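Local coordinates for protein BlEst2 (Bacillus licheniformis, PDB 6WPX) that probably hydrolyses ester bonds as a lipase or esterase, captured here in its propeptide form, in which the C-terminal domain has an autoinhibitory effect, at residues L287-G295 with L380-N390; E303-V311 with K360-K368. All blocks are in the same frame, centred on the assembly; numbering follows the deposited sequence.

Both contacts pair antiparallel strands far apart in the chain, and they lie about 11 Å apart, centre to centre. Contact 1 (287-295 with 380-390) is largely buried and joins two strands of a five-stranded sheet; contact 2 (303-311 with 360-368) lies further from the centre of the chain, is only partly buried, and belongs to a separate four-stranded sheet. Strand 290-297 runs on into 300-307, and 365-372 into 377-386, so each contact takes one strand from each of the two successive pairs. They meet at F305 on F381 and where S387 OG probably hydrogen-bonds E308 OE2. Contact 1 packs apolar groups on both faces, whereas contact 2 has an aromatic face backed by a charged, more exposed one.

Contact 1: L287-G295 with L380-N390; sequences LSYPFIRGG and LFIVTFDSPLN
F291 and V383 form a hydrogen-bonded pair between antiparallel strands 290-295 and 380-386, whose axes run at 170°. F291 N gives to V383 O at 2.9 Å and V383 N to F291 O at 2.8 Å; R293 and F381 repeat the exchange. Packing is close on both faces. F291 CB abuts the F385 ring edge, 3.7 Å from F385 CE1. Turned anti to its backbone nitrogen (chi1 173°), the F291 ring brings CE2 to 4.1 Å from F381 CE2 and sets CZ over the centre of the R293 guanidinium. On the reverse face I292 and I382 lie side by side, CG1 to CG1 at 4.0 Å, and I292 CG2 meets L380 CD1 at 3.7 Å.

Toward the exposed L287 direct pairing gives way to water. Water 2 accepts from F385 N and donates to Y289 O; water 1 joins S288 OG, S387 N and F385 O. N390 ND2 reaches L287 O at 2.9 Å, nearly straight (170°), from above the carbonyl plane, with L287 O in the N390 amide plane. With an alanine here, L287 O would probably lose this donor and the strand's lead-in a tie to helix 389-397.

Strand 290-297 edges its sheet, with 377-386 between it and 313-320. F305 of strand 300-307 packs against F291, F381 and V383, while strand 462-473 meets I292 through I468 and T466.

Contact 2: E303-V311 with K360-K368; sequences EEFAVEKGV and KNPAAGTWK
F305 and W367 exchange backbone bonds as a hydrogen-bonded antiparallel pair: F305 N gives to W367 O at 2.9 Å, and W367 N to F305 O at 2.8 Å. V307 and G365 do the same two residues further along, past the non-hydrogen-bonded pair A306-T366, so all four amides and all four carbonyls of the two bonded pairs are engaged across the strands.

The indole nitrogen is satisfied within its own segment. W367 NE1 points at A363 O, 2.7 Å away and almost straight (173°), with the acceptor in the ring plane, which fixes how the indole is turned. F305 takes the position with CG between backbone nitrogen and carbonyl carbon (chi1 68°), bringing its ring face under W367 CB, 3.7 Å from the ring centroid and 19° off the normal: a CH-pi contact. V307 CG2 comes 3.4 Å from W367 CD1. V311 and P362 cross at about a right angle, V311 CG1 3.7 Å from P362 CG.

Beyond the strands, water 3 accepts from V311 N at 3.2 Å. A306 N is bonded by N464 OD1 and K309 N by S461 OG. E308, whose side chain sets out away from 360-368, forms a salt bridge with R465 and a hydrogen bond with S387 OG. E304 and K368 are oppositely charged, but their charged atoms are not in contact; K368 NZ has a long, weak ion pair with E302 instead.

Cohesion thus rests on backbone bonds and on apolar packing round W367 and P362; of the two salt bridges, E303-R301 stays within strand 300-307 and E308-R465 reaches strand 462-473, and neither joins 303-311 to 360-368.

Contact 1: L287-G295 with L380-N390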
loop_
_atom_site.group_PDB
_atom_site.type_symbol
_atom_site.label_atom_id
_atom_site.label_comp_id
_atom_site.label_asym_id
_atom_site.label_seq_id
_atom_site.Cartn_x
_atom_site.Cartn_y
_atom_site.Cartn_z
ATOM N N LEU A 287 7.631 6.978 13.381
ATOM C CA LEU A 287 8.099 6.046 12.347
ATOM C C LEU A 287 9.014 4.973 12.935
ATOM O O LEU A 287 9.960 5.300 13.656
ATOM C CB LEU A 287 8.771 6.790 11.158
ATOM C CG LEU A 287 9.453 5.963 10.016
ATOM C CD1 LEU A 287 8.478 5.034 9.275
ATOM C CD2 LEU A 287 10.045 6.881 8.975
ATOM N N SER A 288 8.685 3.695 12.673
ATOM C CA SER A 288 9.429 2.506 13.115
ATOM C C SER A 288 10.045 1.859 11.895
ATOM O O SER A 288 9.655 2.180 10.772
ATOM C CB SER A 288 8.498 1.508 13.795
ATOM O OG SER A 288 8.017 2.062 15.007
ATOM N N TYR A 289 10.972 0.907 12.110
ATOM C CA TYR A 289 11.676 0.284 11.017
ATOM C C TYR A 289 11.668 -1.199 11.132
ATOM O O TYR A 289 11.736 -1.733 12.246
ATOM C CB TYR A 289 13.124 0.798 10.970
ATOM C CG TYR A 289 13.213 2.302 10.850
ATOM C CD1 TYR A 289 13.111 2.929 9.610
ATOM C CD2 TYR A 289 13.328 3.107 11.982
ATOM C CE1 TYR A 289 13.199 4.319 9.495
ATOM C CE2 TYR A 289 13.348 4.496 11.882
ATOM C CZ TYR A 289 13.323 5.096 10.636
ATOM O OH TYR A 289 13.399 6.467 10.542
ATOM N N PRO A 290 11.607 -1.904 9.982
ATOM C CA PRO A 290 11.646 -3.371 10.049
ATOM C C PRO A 290 13.080 -3.869 9.856
ATOM O O PRO A 290 13.990 -3.086 9.643
ATOM C CB PRO A 290 10.795 -3.768 8.836
ATOM C CG PRO A 290 11.155 -2.715 7.788
ATOM C CD PRO A 290 11.491 -1.432 8.576
ATOM N N PHE A 291 13.240 -5.179 9.853
ATOM C CA PHE A 291 14.432 -5.897 9.428
ATOM C C PHE A 291 13.883 -6.795 8.346
ATOM O O PHE A 291 12.853 -7.462 8.555
ATOM C CB PHE A 291 15.102 -6.727 10.541
ATOM C CG PHE A 291 16.223 -7.574 9.971
ATOM C CD1 PHE A 291 17.432 -6.994 9.593
ATOM C CD2 PHE A 291 16.060 -8.943 9.784
ATOM C CE1 PHE A 291 18.470 -7.775 9.087
ATOM C CE2 PHE A 291 17.101 -9.724 9.280
ATOM C CZ PHE A 291 18.300 -9.135 8.932
ATOM N N ILE A 292 14.540 -6.797 7.182
ATOM C CA ILE A 292 14.049 -7.536 6.018
ATOM C C ILE A 292 15.112 -8.329 5.314
ATOM O O ILE A 292 16.196 -7.825 5.058
ATOM C CB ILE A 292 13.362 -6.557 4.993
ATOM C CG1 ILE A 292 12.265 -5.691 5.628
ATOM C CG2 ILE A 292 12.834 -7.277 3.732
ATOM C CD1 ILE A 292 11.834 -4.522 4.763
ATOM N N ARG A 293 14.739 -9.563 4.902
ATOM C CA ARG A 293 15.535 -10.440 4.047
ATOM C C ARG A 293 14.615 -11.087 3.023
ATOM O O ARG A 293 13.409 -11.072 3.178
ATOM C CB ARG A 293 16.348 -11.484 4.847
ATOM C CG ARG A 293 17.524 -10.897 5.646
ATOM C CD ARG A 293 18.644 -10.379 4.741
ATOM N NE ARG A 293 19.790 -9.829 5.486
ATOM C CZ ARG A 293 19.917 -8.554 5.838
ATOM N NH1 ARG A 293 18.944 -7.690 5.590
ATOM N NH2 ARG A 293 20.994 -8.143 6.488
ATOM N N GLY A 294 15.193 -11.599 1.963
ATOM C CA GLY A 294 14.470 -12.281 0.908
ATOM C C GLY A 294 15.393 -13.216 0.165
ATOM O O GLY A 294 16.609 -13.151 0.314
ATOM N N GLY A 295 14.820 -14.073 -0.651
ATOM C CA GLY A 295 15.615 -15.025 -1.413
ATOM C C GLY A 295 14.760 -16.177 -1.857
ATOM O O GLY A 295 13.535 -16.060 -1.940
ATOM N N LEU A 380 10.113 -13.748 1.595
ATOM C CA LEU A 380 10.339 -12.397 2.071
ATOM C C LEU A 380 10.143 -12.508 3.564
ATOM O O LEU A 380 9.073 -12.882 4.020
ATOM C CB LEU A 380 9.359 -11.396 1.434
ATOM C CG LEU A 380 9.572 -9.905 1.756
ATOM C CD1 LEU A 380 10.994 -9.447 1.389
ATOM C CD2 LEU A 380 8.551 -9.050 1.032
ATOM N N PHE A 381 11.217 -12.275 4.309
ATOM C CA PHE A 381 11.272 -12.382 5.765
ATOM C C PHE A 381 11.278 -10.996 6.337
ATOM O O PHE A 381 12.149 -10.199 5.998
ATOM C CB PHE A 381 12.545 -13.159 6.193
ATOM C CG PHE A 381 12.801 -13.124 7.683
ATOM C CD1 PHE A 381 11.790 -13.444 8.591
ATOM C CD2 PHE A 381 14.044 -12.756 8.180
ATOM C CE1 PHE A 381 12.019 -13.390 9.967
ATOM C CE2 PHE A 381 14.285 -12.725 9.561
ATOM C CZ PHE A 381 13.273 -13.056 10.447
ATOM N N ILE A 382 10.295 -10.692 7.206
ATOM C CA ILE A 382 10.170 -9.347 7.765
ATOM C C ILE A 382 9.946 -9.418 9.251
ATOM O O ILE A 382 9.096 -10.173 9.731
ATOM C CB ILE A 382 9.034 -8.520 7.065
ATOM C CG1 ILE A 382 9.270 -8.387 5.555
ATOM C CG2 ILE A 382 8.804 -7.132 7.709
ATOM C CD1 ILE A 382 8.015 -8.081 4.777
ATOM N N VAL A 383 10.676 -8.584 9.965
ATOM C CA VAL A 383 10.525 -8.415 11.406
ATOM C C VAL A 383 10.156 -6.956 11.646
ATOM O O VAL A 383 10.826 -6.070 11.120
ATOM C CB VAL A 383 11.792 -8.817 12.217
ATOM C CG1 VAL A 383 11.567 -8.638 13.725
ATOM C CG2 VAL A 383 12.195 -10.253 11.922
ATOM N N THR A 384 9.119 -6.699 12.443
ATOM C CA THR A 384 8.834 -5.317 12.831
ATOM C C THR A 384 9.186 -5.235 14.305
ATOM O O THR A 384 9.119 -6.244 15.000
ATOM C CB THR A 384 7.392 -4.851 12.523
ATOM O OG1 THR A 384 6.539 -5.369 13.538
ATOM C CG2 THR A 384 6.914 -5.252 11.119
ATOM N N PHE A 385 9.588 -4.058 14.771
ATOM C CA PHE A 385 9.993 -3.849 16.153
ATOM C C PHE A 385 9.232 -2.716 16.778
ATOM O O PHE A 385 9.110 -1.628 16.189
ATOM C CB PHE A 385 11.491 -3.492 16.245
ATOM C CG PHE A 385 12.453 -4.486 15.632
ATOM C CD1 PHE A 385 12.652 -4.530 14.251
ATOM C CD2 PHE A 385 13.194 -5.348 16.438
ATOM C CE1 PHE A 385 13.530 -5.449 13.686
ATOM C CE2 PHE A 385 14.084 -6.274 15.867
ATOM C CZ PHE A 385 14.252 -6.303 14.497
ATOM N N ASP A 386 8.752 -2.972 17.993
ATOM C CA ASP A 386 8.137 -1.939 18.817
ATOM C C ASP A 386 9.272 -1.668 19.843
ATOM O O ASP A 386 9.461 -2.422 20.796
ATOM C CB ASP A 386 6.842 -2.428 19.488
ATOM C CG ASP A 386 6.183 -1.358 20.356
ATOM O OD1 ASP A 386 6.786 -0.276 20.529
ATOM O OD2 ASP A 386 5.047 -1.582 20.808
ATOM N N SER A 387 10.090 -0.662 19.563
ATOM C CA SER A 387 11.286 -0.386 20.370
ATOM C C SER A 387 11.631 1.105 20.375
ATOM O O SER A 387 11.472 1.773 19.346
ATOM C CB SER A 387 12.469 -1.182 19.811
ATOM O OG SER A 387 13.735 -0.849 20.365
ATOM N N PRO A 388 12.173 1.632 21.492
ATOM C CA PRO A 388 12.578 3.052 21.512
ATOM C C PRO A 388 13.765 3.342 20.586
ATOM O O PRO A 388 14.075 4.496 20.370
ATOM C CB PRO A 388 12.968 3.285 22.984
ATOM C CG PRO A 388 12.381 2.125 23.741
ATOM C CD PRO A 388 12.442 0.983 22.793
ATOM N N LEU A 389 14.355 2.282 20.004
ATOM C CA LEU A 389 15.544 2.409 19.113
ATOM C C LEU A 389 15.198 3.181 17.835
ATOM O O LEU A 389 16.097 3.701 17.231
ATOM C CB LEU A 389 16.125 1.032 18.775
ATOM C CG LEU A 389 17.172 1.048 17.667
ATOM C CD1 LEU A 389 18.480 1.603 18.177
ATOM C CD2 LEU A 389 17.350 -0.321 17.043
ATOM N N ASN A 390 13.915 3.245 17.476
ATOM C CA ASN A 390 13.441 3.936 16.244
ATOM C C ASN A 390 13.942 5.386 16.201
ATOM O O ASN A 390 14.346 5.815 15.150
ATOM C CB ASN A 390 11.924 3.790 16.036
ATOM C CG ASN A 390 11.065 4.566 17.019
ATOM O OD1 ASN A 390 11.301 4.529 18.225
ATOM N ND2 ASN A 390 10.104 5.310 16.514
HETATM O O HOH W 1 9.706 1.193 17.344
HETATM O O HOH W 2 9.377 -1.690 13.533
#

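Contact 2: E303-V311 with K360-K368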
loop_
_atom_site.group_PDB
_atom_site.type_symbol
_atom_site.label_atom_id
_atom_site.label_comp_id
_atom_site.label_asym_id
_atom_site.label_seq_id
_atom_site.Cartn_x
_atom_site.Cartn_y
_atom_site.Cartn_z
ATOM N N GLU A 303 17.582 -17.589 8.720
ATOM C CA GLU A 303 17.933 -16.170 8.720
ATOM C C GLU A 303 18.075 -15.704 10.145
ATOM O O GLU A 303 17.121 -15.787 10.924
ATOM C CB GLU A 303 16.867 -15.301 7.992
ATOM C CG GLU A 303 16.879 -15.436 6.480
ATOM C CD GLU A 303 18.094 -14.925 5.721
ATOM O OE1 GLU A 303 18.161 -15.203 4.502
ATOM O OE2 GLU A 303 18.988 -14.292 6.331
ATOM N N GLU A 304 19.260 -15.234 10.490
ATOM C CA GLU A 304 19.502 -14.714 11.828
ATOM C C GLU A 304 19.092 -13.253 11.866
ATOM O O GLU A 304 19.067 -12.588 10.839
ATOM C CB GLU A 304 20.979 -14.838 12.218
ATOM C CG GLU A 304 21.418 -16.262 12.504
ATOM C CD GLU A 304 22.839 -16.379 13.024
ATOM O OE1 GLU A 304 23.643 -15.440 12.828
ATOM O OE2 GLU A 304 23.152 -17.425 13.630
ATOM N N PHE A 305 18.744 -12.769 13.034
ATOM C CA PHE A 305 18.422 -11.363 13.223
ATOM C C PHE A 305 18.648 -10.985 14.668
ATOM O O PHE A 305 18.327 -11.750 15.571
ATOM C CB PHE A 305 17.013 -10.974 12.723
ATOM C CG PHE A 305 15.830 -11.524 13.484
ATOM C CD1 PHE A 305 15.314 -12.782 13.185
ATOM C CD2 PHE A 305 15.195 -10.762 14.452
ATOM C CE1 PHE A 305 14.207 -13.288 13.877
ATOM C CE2 PHE A 305 14.088 -11.267 15.151
ATOM C CZ PHE A 305 13.590 -12.519 14.847
ATOM N N ALA A 306 19.209 -9.804 14.870
ATOM C CA ALA A 306 19.464 -9.221 16.166
ATOM C C ALA A 306 18.179 -8.604 16.706
ATOM O O ALA A 306 17.390 -7.999 15.965
ATOM C CB ALA A 306 20.534 -8.142 16.049
ATOM N N VAL A 307 17.979 -8.764 18.010
ATOM C CA VAL A 307 16.900 -8.105 18.736
ATOM C C VAL A 307 17.656 -7.383 19.832
ATOM O O VAL A 307 18.288 -8.031 20.669
ATOM C CB VAL A 307 15.803 -9.044 19.296
ATOM C CG1 VAL A 307 14.867 -8.283 20.256
ATOM C CG2 VAL A 307 14.998 -9.679 18.162
ATOM N N GLU A 308 17.636 -6.054 19.800
ATOM C CA GLU A 308 18.305 -5.243 20.807
ATOM C C GLU A 308 17.580 -5.349 22.175
ATOM O O GLU A 308 16.469 -5.885 22.265
ATOM C CB GLU A 308 18.418 -3.777 20.326
ATOM C CG GLU A 308 17.108 -3.010 20.265
ATOM C CD GLU A 308 16.312 -3.125 18.975
ATOM O OE1 GLU A 308 16.623 -3.998 18.131
ATOM O OE2 GLU A 308 15.341 -2.348 18.827
ATOM N N LYS A 309 18.211 -4.848 23.235
ATOM C CA LYS A 309 17.606 -4.809 24.571
ATOM C C LYS A 309 16.478 -3.785 24.542
ATOM O O LYS A 309 16.558 -2.824 23.776
ATOM C CB LYS A 309 18.656 -4.392 25.638
ATOM C CG LYS A 309 19.736 -5.428 25.915
ATOM C CD LYS A 309 20.682 -4.987 27.022
ATOM C CE LYS A 309 21.983 -5.749 26.974
ATOM N NZ LYS A 309 22.954 -5.249 27.982
ATOM N N GLY A 310 15.455 -3.981 25.378
ATOM C CA GLY A 310 14.352 -3.037 25.512
ATOM C C GLY A 310 13.278 -3.063 24.446
ATOM O O GLY A 310 12.515 -2.098 24.311
ATOM N N VAL A 311 13.168 -4.177 23.706
ATOM C CA VAL A 311 12.130 -4.276 22.671
ATOM C C VAL A 311 10.831 -4.697 23.348
ATOM O O VAL A 311 10.803 -5.693 24.074
ATOM C CB VAL A 311 12.546 -5.204 21.484
ATOM C CG1 VAL A 311 11.404 -5.383 20.481
ATOM C CG2 VAL A 311 13.766 -4.659 20.773
ATOM N N LYS A 360 5.906 -10.785 22.632
ATOM C CA LYS A 360 5.951 -9.699 23.612
ATOM C C LYS A 360 7.283 -9.790 24.330
ATOM O O LYS A 360 7.764 -10.903 24.595
ATOM C CB LYS A 360 4.796 -9.836 24.621
ATOM C CG LYS A 360 3.391 -9.777 24.005
ATOM C CD LYS A 360 2.364 -10.599 24.835
ATOM C CE LYS A 360 1.357 -9.762 25.597
ATOM N NZ LYS A 360 0.483 -10.592 26.478
ATOM N N ASN A 361 7.886 -8.628 24.643
ATOM C CA ASN A 361 9.157 -8.508 25.364
ATOM C C ASN A 361 10.181 -9.566 24.945
ATOM O O ASN A 361 10.588 -10.402 25.768
ATOM C CB ASN A 361 8.945 -8.540 26.890
ATOM C CG ASN A 361 7.951 -7.533 27.388
ATOM O OD1 ASN A 361 6.868 -7.892 27.823
ATOM N ND2 ASN A 361 8.245 -6.257 27.213
ATOM N N PRO A 362 10.585 -9.585 23.656
ATOM C CA PRO A 362 11.537 -10.615 23.217
ATOM C C PRO A 362 12.900 -10.462 23.874
ATOM O O PRO A 362 13.348 -9.338 24.084
ATOM C CB PRO A 362 11.608 -10.399 21.708
ATOM C CG PRO A 362 11.278 -8.972 21.509
ATOM C CD PRO A 362 10.228 -8.679 22.539
ATOM N N ALA A 363 13.546 -11.596 24.204
ATOM C CA ALA A 363 14.871 -11.615 24.800
ATOM C C ALA A 363 15.867 -10.996 23.804
ATOM O O ALA A 363 15.750 -11.217 22.597
ATOM C CB ALA A 363 15.271 -13.052 25.119
ATOM N N ALA A 364 16.796 -10.172 24.301
ATOM C CA ALA A 364 17.798 -9.525 23.457
ATOM C C ALA A 364 18.808 -10.539 23.024
ATOM O O ALA A 364 19.114 -11.463 23.780
ATOM C CB ALA A 364 18.491 -8.408 24.208
ATOM N N GLY A 365 19.324 -10.368 21.814
ATOM C CA GLY A 365 20.320 -11.272 21.266
ATOM C C GLY A 365 19.996 -11.681 19.847
ATOM O O GLY A 365 19.183 -11.037 19.175
ATOM N N THR A 366 20.658 -12.734 19.378
ATOM C CA THR A 366 20.483 -13.228 18.027
ATOM C C THR A 366 19.394 -14.288 17.989
ATOM O O THR A 366 19.548 -15.386 18.546
ATOM C CB THR A 366 21.806 -13.804 17.469
ATOM O OG1 THR A 366 22.857 -12.879 17.707
ATOM C CG2 THR A 366 21.713 -14.145 15.971
ATOM N N TRP A 367 18.320 -13.961 17.310
ATOM C CA TRP A 367 17.210 -14.865 17.058
ATOM C C TRP A 367 17.467 -15.453 15.696
ATOM O O TRP A 367 18.288 -14.933 14.953
ATOM C CB TRP A 367 15.888 -14.092 17.003
ATOM C CG TRP A 367 15.386 -13.666 18.339
ATOM C CD1 TRP A 367 15.988 -12.800 19.202
ATOM C CD2 TRP A 367 14.193 -14.115 18.982
ATOM N NE1 TRP A 367 15.226 -12.657 20.331
ATOM C CE2 TRP A 367 14.108 -13.444 20.221
ATOM C CE3 TRP A 367 13.146 -14.974 18.606
ATOM C CZ2 TRP A 367 13.053 -13.653 21.118
ATOM C CZ3 TRP A 367 12.078 -15.148 19.480
ATOM C CH2 TRP A 367 12.046 -14.501 20.722
ATOM N N LYS A 368 16.734 -16.507 15.344
ATOM C CA LYS A 368 16.894 -17.166 14.059
ATOM C C LYS A 368 15.569 -17.726 13.610
ATOM O O LYS A 368 14.864 -18.390 14.380
ATOM C CB LYS A 368 17.971 -18.271 14.176
ATOM C CG LYS A 368 18.224 -19.097 12.908
ATOM C CD LYS A 368 19.433 -20.065 13.060
ATOM C CE LYS A 368 19.213 -21.197 14.038
ATOM N NZ LYS A 368 20.314 -22.206 13.975
HETATM O O HOH W 3 14.439 -7.070 24.021
HETATM O O HOH W 4 12.326 -7.323 25.799
#